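Long-range contact in pentalenene synthase (Streptomyces chartreusis NRRL 3882, PDB 6Q4S), which probably catalyses the magnesium-dependent 1,10-cyclization of (2E,6E)-farnesyl diphosphate to the bicyclic sesquiterpenol 7-epi-alpha-eudesmol: residues A[68-79]-A[119-130]. Numbering follows the deposited sequence.
Sequences VLMNWFSLAFLF and ITLAWAEVWKYL
The indoles of Trp72 and Trp123 run alongside each other in the same sense, their planes only 18° apart but offset until little overlap remains. The nearest approach is CD1 of Trp72 to CZ3 of Trp123, 3.4 Å. Leu130 comes in at about a right angle to Trp72 and sets CD2 over one face of its five-membered ring, a CH-pi contact 4.1 Å from the centroid. The other branch of Leu130, CD1, turns to CD2 of Leu69 and CG1 of Val68. A chi1 of -177°, with CG trans to the backbone N, lays the Trp72 indole beside Trp123 and against Leu130. Its CB packs on Val126 CG1 at 3.7 Å. An alanine in place of Trp72 would probably open a gap beside Trp123 and strip Leu130 CD2 of the ring face it rests on.

Segments 68-79 and 119-130 run roughly antiparallel, at 141°, their axes coming within 10.0 Å, in the all-helical class I terpene synthase fold. They interlock as knobs into holes: Val126 sits among Val68, Asn71, Trp72 and Leu75, and Leu75 among Ile119, Ala122, Trp123 and Val126. The two branches of Leu75 divide the work, CD1 lying 3.8 Å from Trp123 CE3 and CD2 3.8 Å from Ala122 CB. Ile119 and Leu75 pass each other head to tail, and Ile119 brings CD1 to CB of Phe79 (3.7 Å), the residue that precedes Asp80 of the DDXXD motif, a likely magnesium ligand.

No direct hydrogen bond joins the segments, but a water accepts from Asn71 ND2 and donates to Glu125 OE2. The same OE2 also takes a bond from Trp29 NE1, and Asn71 OD1 is bonded to His26 ND1, both on helix 19-32. Leu101 O receives Trp123 NE1, while the ring of Trp146 meets both tryptophans.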
ATOM      1  N   VAL A  68     -15.542 -13.118 -10.684  1.00 36.64           N
ATOM      2  CA  VAL A  68     -14.430 -12.731  -9.807  1.00 34.59           C
ATOM      3  C   VAL A  68     -14.890 -11.530  -8.959  1.00 34.99           C
ATOM      4  O   VAL A  68     -14.683 -11.514  -7.750  1.00 34.37           O
ATOM      5  CB  VAL A  68     -13.217 -12.365 -10.669  1.00 37.42           C
ATOM      6  CG1 VAL A  68     -12.095 -11.684  -9.842  1.00 39.93           C
ATOM      7  CG2 VAL A  68     -12.669 -13.609 -11.332  1.00 40.23           C
ATOM      8  N   LEU A  69     -15.567 -10.569  -9.588  1.00 32.15           N
ATOM      9  CA  LEU A  69     -16.088  -9.399  -8.859  1.00 29.57           C
ATOM     10  C   LEU A  69     -17.118  -9.732  -7.789  1.00 34.22           C
ATOM     11  O   LEU A  69     -17.031  -9.215  -6.671  1.00 31.67           O
ATOM     12  CB  LEU A  69     -16.511  -8.285  -9.791  1.00 30.51           C
ATOM     13  CG  LEU A  69     -15.392  -7.638 -10.590  1.00 31.68           C
ATOM     14  CD1 LEU A  69     -15.950  -7.041 -11.867  1.00 35.12           C
ATOM     15  CD2 LEU A  69     -14.516  -6.615  -9.831  1.00 36.70           C
ATOM     16  N   MET A  70     -18.058 -10.625  -8.073  1.00 27.24           N
ATOM     17  CA  MET A  70     -18.986 -11.071  -7.085  1.00 30.51           C
ATOM     18  C   MET A  70     -18.278 -11.819  -5.971  1.00 31.75           C
ATOM     19  O   MET A  70     -18.626 -11.684  -4.789  1.00 32.11           O
ATOM     20  CB  MET A  70     -20.064 -11.972  -7.652  1.00 26.39           C
ATOM     21  CG  MET A  70     -20.907 -11.264  -8.732  1.00 30.43           C
ATOM     22  SD  MET A  70     -22.145 -12.423  -9.367  1.00 32.64           S
ATOM     23  CE  MET A  70     -23.087 -11.197 -10.294  1.00 31.61           C
ATOM     24  N   ASN A  71     -17.303 -12.654  -6.344  1.00 31.14           N
ATOM     25  CA  ASN A  71     -16.610 -13.389  -5.337  1.00 31.48           C
ATOM     26  C   ASN A  71     -15.922 -12.357  -4.323  1.00 29.71           C
ATOM     27  O   ASN A  71     -16.030 -12.484  -3.093  1.00 31.01           O
ATOM     28  CB  ASN A  71     -15.583 -14.350  -5.979  1.00 30.19           C
ATOM     29  CG  ASN A  71     -16.231 -15.469  -6.793  1.00 28.37           C
ATOM     30  OD1 ASN A  71     -17.414 -15.800  -6.630  1.00 27.23           O
ATOM     31  ND2 ASN A  71     -15.394 -16.149  -7.563  1.00 28.48           N
ATOM     32  N   TRP A  72     -15.187 -11.442  -4.876  1.00 31.56           N
ATOM     33  CA  TRP A  72     -14.581 -10.352  -4.103  1.00 37.72           C
ATOM     34  C   TRP A  72     -15.558  -9.582  -3.219  1.00 38.39           C
ATOM     35  O   TRP A  72     -15.372  -9.503  -2.013  1.00 35.62           O
ATOM     36  CB  TRP A  72     -13.973  -9.403  -5.044  1.00 37.71           C
ATOM     37  CG  TRP A  72     -13.266  -8.291  -4.426  1.00 34.47           C
ATOM     38  CD1 TRP A  72     -12.441  -8.317  -3.349  1.00 40.20           C
ATOM     39  CD2 TRP A  72     -13.312  -6.974  -4.867  1.00 36.25           C
ATOM     40  NE1 TRP A  72     -11.945  -7.066  -3.091  1.00 34.10           N
ATOM     41  CE2 TRP A  72     -12.486  -6.208  -3.999  1.00 36.13           C
ATOM     42  CE3 TRP A  72     -13.999  -6.333  -5.892  1.00 34.76           C
ATOM     43  CZ2 TRP A  72     -12.260  -4.855  -4.209  1.00 38.33           C
ATOM     44  CZ3 TRP A  72     -13.816  -5.017  -6.071  1.00 35.22           C
ATOM     45  CH2 TRP A  72     -12.952  -4.272  -5.238  1.00 40.05           C
ATOM     46  N   PHE A  73     -16.630  -9.089  -3.828  1.00 38.34           N
ATOM     47  CA  PHE A  73     -17.725  -8.503  -3.103  1.00 46.31           C
ATOM     48  C   PHE A  73     -18.106  -9.310  -1.865  1.00 43.35           C
ATOM     49  O   PHE A  73     -18.337  -8.738  -0.829  1.00 39.77           O
ATOM     50  CB  PHE A  73     -18.975  -8.406  -3.973  1.00 46.16           C
ATOM     51  CG  PHE A  73     -19.429  -7.034  -4.267  1.00 44.82           C
ATOM     52  CD1 PHE A  73     -20.382  -6.443  -3.483  1.00 49.89           C
ATOM     53  CD2 PHE A  73     -18.998  -6.363  -5.400  1.00 53.18           C
ATOM     54  CE1 PHE A  73     -20.851  -5.181  -3.772  1.00 48.00           C
ATOM     55  CE2 PHE A  73     -19.507  -5.107  -5.736  1.00 43.58           C
ATOM     56  CZ  PHE A  73     -20.402  -4.513  -4.912  1.00 44.97           C
ATOM     57  N   SER A  74     -18.238 -10.625  -1.989  1.00 35.42           N
ATOM     58  CA  SER A  74     -18.649 -11.400  -0.888  1.00 39.29           C
ATOM     59  C   SER A  74     -17.650 -11.375   0.295  1.00 41.29           C
ATOM     60  O   SER A  74     -18.096 -11.573   1.433  1.00 39.03           O
ATOM     61  CB  SER A  74     -18.953 -12.873  -1.276  1.00 42.43           C
ATOM     62  OG  SER A  74     -17.790 -13.611  -1.583  1.00 40.56           O
ATOM     63  N   LEU A  75     -16.345 -11.195   0.005  1.00 41.80           N
ATOM     64  CA  LEU A  75     -15.268 -11.321   1.013  1.00 42.74           C
ATOM     65  C   LEU A  75     -15.443 -10.287   2.076  1.00 41.22           C
ATOM     66  O   LEU A  75     -15.473 -10.617   3.246  1.00 41.25           O
ATOM     67  CB  LEU A  75     -13.839 -11.197   0.416  1.00 38.65           C
ATOM     68  CG  LEU A  75     -13.559 -12.377  -0.469  1.00 37.85           C
ATOM     69  CD1 LEU A  75     -12.205 -12.326  -1.127  1.00 38.54           C
ATOM     70  CD2 LEU A  75     -13.759 -13.663   0.282  1.00 41.50           C
ATOM     71  N   ALA A  76     -15.589  -9.057   1.654  1.00 40.14           N
ATOM     72  CA  ALA A  76     -15.776  -7.976   2.566  1.00 43.32           C
ATOM     73  C   ALA A  76     -17.026  -8.139   3.428  1.00 39.95           C
ATOM     74  O   ALA A  76     -16.982  -7.892   4.611  1.00 39.97           O
ATOM     75  CB  ALA A  76     -15.854  -6.692   1.792  1.00 46.58           C
ATOM     76  N   PHE A  77     -18.153  -8.481   2.829  1.00 36.90           N
ATOM     77  CA  PHE A  77     -19.400  -8.588   3.558  1.00 36.73           C
ATOM     78  C   PHE A  77     -19.485  -9.816   4.451  1.00 39.08           C
ATOM     79  O   PHE A  77     -20.174  -9.806   5.455  1.00 42.03           O
ATOM     80  CB  PHE A  77     -20.592  -8.602   2.605  1.00 42.18           C
ATOM     81  CG  PHE A  77     -20.917  -7.258   2.012  1.00 42.23           C
ATOM     82  CD1 PHE A  77     -20.168  -6.729   0.929  1.00 41.10           C
ATOM     83  CD2 PHE A  77     -21.994  -6.515   2.507  1.00 46.16           C
ATOM     84  CE1 PHE A  77     -20.474  -5.482   0.390  1.00 42.42           C
ATOM     85  CE2 PHE A  77     -22.308  -5.253   1.958  1.00 49.94           C
ATOM     86  CZ  PHE A  77     -21.558  -4.749   0.889  1.00 48.72           C
ATOM     87  N   LEU A  78     -18.816 -10.889   4.068  1.00 35.01           N
ATOM     88  CA  LEU A  78     -18.788 -12.068   4.901  1.00 36.10           C
ATOM     89  C   LEU A  78     -17.757 -11.933   6.002  1.00 39.23           C
ATOM     90  O   LEU A  78     -17.821 -12.658   6.972  1.00 43.44           O
ATOM     91  CB  LEU A  78     -18.496 -13.307   4.099  1.00 38.31           C
ATOM     92  CG  LEU A  78     -19.768 -13.806   3.380  1.00 43.08           C
ATOM     93  CD1 LEU A  78     -19.452 -14.858   2.347  1.00 44.24           C
ATOM     94  CD2 LEU A  78     -20.819 -14.274   4.392  1.00 46.14           C
ATOM     95  N   PHE A  79     -16.803 -11.045   5.820  1.00 36.49           N
ATOM     96  CA  PHE A  79     -15.658 -10.933   6.730  1.00 38.78           C
ATOM     97  C   PHE A  79     -16.040 -10.978   8.228  1.00 48.37           C
ATOM     98  O   PHE A  79     -15.703 -12.014   8.862  1.00 40.99           O
ATOM     99  CB  PHE A  79     -14.770  -9.763   6.315  1.00 42.58           C
ATOM    100  CG  PHE A  79     -13.586  -9.526   7.199  1.00 42.34           C
ATOM    101  CD1 PHE A  79     -12.948 -10.530   7.826  1.00 48.46           C
ATOM    102  CD2 PHE A  79     -13.081  -8.257   7.308  1.00 50.44           C
ATOM    103  CE1 PHE A  79     -11.843 -10.272   8.628  1.00 53.64           C
ATOM    104  CE2 PHE A  79     -11.980  -7.992   8.109  1.00 53.62           C
ATOM    105  CZ  PHE A  79     -11.379  -9.017   8.790  1.00 45.98           C
ATOM    106  N   ILE A 119     -11.406 -17.187   4.531  1.00 36.07           N
ATOM    107  CA  ILE A 119     -11.369 -15.850   3.928  1.00 36.59           C
ATOM    108  C   ILE A 119      -9.999 -15.476   3.312  1.00 36.29           C
ATOM    109  O   ILE A 119      -9.951 -14.906   2.215  1.00 32.77           O
ATOM    110  CB  ILE A 119     -11.862 -14.791   4.888  1.00 47.41           C
ATOM    111  CG1 ILE A 119     -12.158 -13.498   4.123  1.00 50.70           C
ATOM    112  CG2 ILE A 119     -10.840 -14.482   5.972  1.00 48.81           C
ATOM    113  CD1 ILE A 119     -13.286 -12.758   4.787  1.00 53.81           C
ATOM    114  N   THR A 120      -8.885 -15.877   3.952  1.00 37.88           N
ATOM    115  CA  THR A 120      -7.553 -15.430   3.484  1.00 33.30           C
ATOM    116  C   THR A 120      -7.164 -16.231   2.272  1.00 33.00           C
ATOM    117  O   THR A 120      -6.586 -15.705   1.337  1.00 31.28           O
ATOM    118  CB  THR A 120      -6.478 -15.470   4.580  1.00 30.70           C
ATOM    119  OG1 THR A 120      -6.266 -16.799   5.123  1.00 30.10           O
ATOM    120  CG2 THR A 120      -6.867 -14.538   5.698  1.00 34.15           C
ATOM    121  N   LEU A 121      -7.533 -17.508   2.270  1.00 33.25           N
ATOM    122  CA  LEU A 121      -7.331 -18.338   1.082  1.00 32.53           C
ATOM    123  C   LEU A 121      -8.162 -17.883  -0.087  1.00 30.54           C
ATOM    124  O   LEU A 121      -7.663 -17.865  -1.204  1.00 36.27           O
ATOM    125  CB  LEU A 121      -7.638 -19.814   1.414  1.00 39.24           C
ATOM    126  CG  LEU A 121      -6.658 -20.402   2.462  1.00 41.56           C
ATOM    127  CD1 LEU A 121      -7.313 -21.611   3.146  1.00 43.76           C
ATOM    128  CD2 LEU A 121      -5.304 -20.772   1.866  1.00 37.71           C
ATOM    129  N   ALA A 122      -9.409 -17.512   0.167  1.00 31.05           N
ATOM    130  CA  ALA A 122     -10.295 -16.980  -0.851  1.00 33.09           C
ATOM    131  C   ALA A 122      -9.721 -15.729  -1.425  1.00 35.60           C
ATOM    132  O   ALA A 122      -9.667 -15.567  -2.648  1.00 33.94           O
ATOM    133  CB  ALA A 122     -11.681 -16.735  -0.314  1.00 32.77           C
ATOM    134  N   TRP A 123      -9.286 -14.820  -0.556  1.00 34.26           N
ATOM    135  CA  TRP A 123      -8.675 -13.594  -1.054  1.00 30.87           C
ATOM    136  C   TRP A 123      -7.378 -13.826  -1.785  1.00 29.44           C
ATOM    137  O   TRP A 123      -7.150 -13.199  -2.810  1.00 33.34           O
ATOM    138  CB  TRP A 123      -8.528 -12.568   0.088  1.00 31.74           C
ATOM    139  CG  TRP A 123      -7.911 -11.258  -0.261  1.00 32.45           C
ATOM    140  CD1 TRP A 123      -6.874 -10.682   0.426  1.00 31.49           C
ATOM    141  CD2 TRP A 123      -8.240 -10.331  -1.332  1.00 29.99           C
ATOM    142  NE1 TRP A 123      -6.574  -9.460  -0.116  1.00 29.57           N
ATOM    143  CE2 TRP A 123      -7.378  -9.224  -1.199  1.00 29.92           C
ATOM    144  CE3 TRP A 123      -9.171 -10.320  -2.363  1.00 34.69           C
ATOM    145  CZ2 TRP A 123      -7.394  -8.119  -2.083  1.00 31.77           C
ATOM    146  CZ3 TRP A 123      -9.194  -9.219  -3.243  1.00 36.66           C
ATOM    147  CH2 TRP A 123      -8.291  -8.143  -3.107  1.00 36.17           C
ATOM    148  N   ALA A 124      -6.503 -14.702  -1.317  1.00 31.27           N
ATOM    149  CA  ALA A 124      -5.306 -14.941  -2.126  1.00 32.71           C
ATOM    150  C   ALA A 124      -5.655 -15.351  -3.561  1.00 36.25           C
ATOM    151  O   ALA A 124      -4.956 -14.947  -4.539  1.00 39.08           O
ATOM    152  CB  ALA A 124      -4.393 -15.954  -1.493  1.00 33.28           C
ATOM    153  N   GLU A 125      -6.741 -16.116  -3.709  1.00 39.30           N
ATOM    154  CA  GLU A 125      -7.209 -16.526  -5.046  1.00 37.71           C
ATOM    155  C   GLU A 125      -7.720 -15.365  -5.851  1.00 31.60           C
ATOM    156  O   GLU A 125      -7.254 -15.181  -6.943  1.00 35.95           O
ATOM    157  CB  GLU A 125      -8.299 -17.628  -4.975  1.00 39.06           C
ATOM    158  CG  GLU A 125      -8.781 -18.041  -6.381  1.00 44.60           C
ATOM    159  CD  GLU A 125     -10.066 -18.869  -6.364  1.00 50.47           C
ATOM    160  OE1 GLU A 125      -9.947 -20.034  -5.931  1.00 55.86           O
ATOM    161  OE2 GLU A 125     -11.149 -18.336  -6.763  1.00 42.47           O
ATOM    162  N   VAL A 126      -8.610 -14.561  -5.258  1.00 32.70           N
ATOM    163  CA  VAL A 126      -9.263 -13.467  -5.938  1.00 33.22           C
ATOM    164  C   VAL A 126      -8.292 -12.442  -6.394  1.00 33.49           C
ATOM    165  O   VAL A 126      -8.441 -11.913  -7.500  1.00 34.74           O
ATOM    166  CB  VAL A 126     -10.439 -12.881  -5.118  1.00 35.48           C
ATOM    167  CG1 VAL A 126     -10.939 -11.523  -5.586  1.00 34.71           C
ATOM    168  CG2 VAL A 126     -11.565 -13.890  -5.042  1.00 39.63           C
ATOM    169  N   TRP A 127      -7.299 -12.138  -5.561  1.00 34.47           N
ATOM    170  CA  TRP A 127      -6.323 -11.094  -5.891  1.00 30.51           C
ATOM    171  C   TRP A 127      -5.492 -11.459  -7.119  1.00 28.99           C
ATOM    172  O   TRP A 127      -5.253 -10.640  -7.945  1.00 30.21           O
ATOM    173  CB  TRP A 127      -5.384 -10.779  -4.704  1.00 32.21           C
ATOM    174  CG  TRP A 127      -4.243  -9.901  -5.103  1.00 27.62           C
ATOM    175  CD1 TRP A 127      -2.940 -10.259  -5.205  1.00 30.02           C
ATOM    176  CD2 TRP A 127      -4.317  -8.550  -5.546  1.00 29.90           C
ATOM    177  NE1 TRP A 127      -2.181  -9.217  -5.660  1.00 28.70           N
ATOM    178  CE2 TRP A 127      -3.005  -8.143  -5.872  1.00 29.30           C
ATOM    179  CE3 TRP A 127      -5.358  -7.647  -5.716  1.00 28.63           C
ATOM    180  CZ2 TRP A 127      -2.708  -6.874  -6.321  1.00 28.23           C
ATOM    181  CZ3 TRP A 127      -5.055  -6.399  -6.195  1.00 27.67           C
ATOM    182  CH2 TRP A 127      -3.735  -6.009  -6.443  1.00 31.63           C
ATOM    183  N   LYS A 128      -5.151 -12.717  -7.275  1.00 30.24           N
ATOM    184  CA  LYS A 128      -4.476 -13.185  -8.458  1.00 32.09           C
ATOM    185  C   LYS A 128      -5.261 -12.858  -9.730  1.00 32.78           C
ATOM    186  O   LYS A 128      -4.686 -12.357 -10.706  1.00 32.78           O
ATOM    187  CB  LYS A 128      -4.246 -14.679  -8.312  1.00 40.49           C
ATOM    188  CG  LYS A 128      -3.569 -15.331  -9.533  1.00 43.55           C
ATOM    189  CD  LYS A 128      -3.243 -16.787  -9.228  1.00 49.03           C
ATOM    190  CE  LYS A 128      -4.520 -17.576  -8.890  1.00 55.31           C
ATOM    191  NZ  LYS A 128      -4.207 -19.028  -8.715  1.00 71.29           N
ATOM    192  N   TYR A 129      -6.584 -13.048  -9.712  1.00 29.87           N
ATOM    193  CA  TYR A 129      -7.398 -12.622 -10.888  1.00 31.34           C
ATOM    194  C   TYR A 129      -7.619 -11.138 -11.020  1.00 31.81           C
ATOM    195  O   TYR A 129      -7.603 -10.585 -12.120  1.00 31.71           O
ATOM    196  CB  TYR A 129      -8.749 -13.297 -10.844  1.00 36.41           C
ATOM    197  CG  TYR A 129      -8.649 -14.805 -11.027  1.00 46.36           C
ATOM    198  CD1 TYR A 129      -8.080 -15.344 -12.172  1.00 57.11           C
ATOM    199  CD2 TYR A 129      -9.106 -15.687 -10.043  1.00 53.32           C
ATOM    200  CE1 TYR A 129      -7.987 -16.720 -12.352  1.00 63.85           C
ATOM    201  CE2 TYR A 129      -9.030 -17.060 -10.224  1.00 63.58           C
ATOM    202  CZ  TYR A 129      -8.457 -17.561 -11.372  1.00 62.69           C
ATOM    203  OH  TYR A 129      -8.359 -18.906 -11.553  1.00 70.70           O
ATOM    204  N   LEU A 130      -7.919 -10.487  -9.890  1.00 34.66           N
ATOM    205  CA  LEU A 130      -8.189  -9.055  -9.918  1.00 30.57           C
ATOM    206  C   LEU A 130      -6.964  -8.290 -10.367  1.00 32.88           C
ATOM    207  O   LEU A 130      -7.076  -7.286 -11.092  1.00 34.12           O
ATOM    208  CB  LEU A 130      -8.639  -8.660  -8.516  1.00 34.20           C
ATOM    209  CG  LEU A 130      -9.577  -7.530  -8.268  1.00 41.35           C
ATOM    210  CD1 LEU A 130     -10.918  -7.790  -8.925  1.00 35.56           C
ATOM    211  CD2 LEU A 130      -9.749  -7.400  -6.758  1.00 43.77           C
TER
HETATM  212  O   HOH W   1     -12.489 -16.125  -8.017  1.00 46.62           O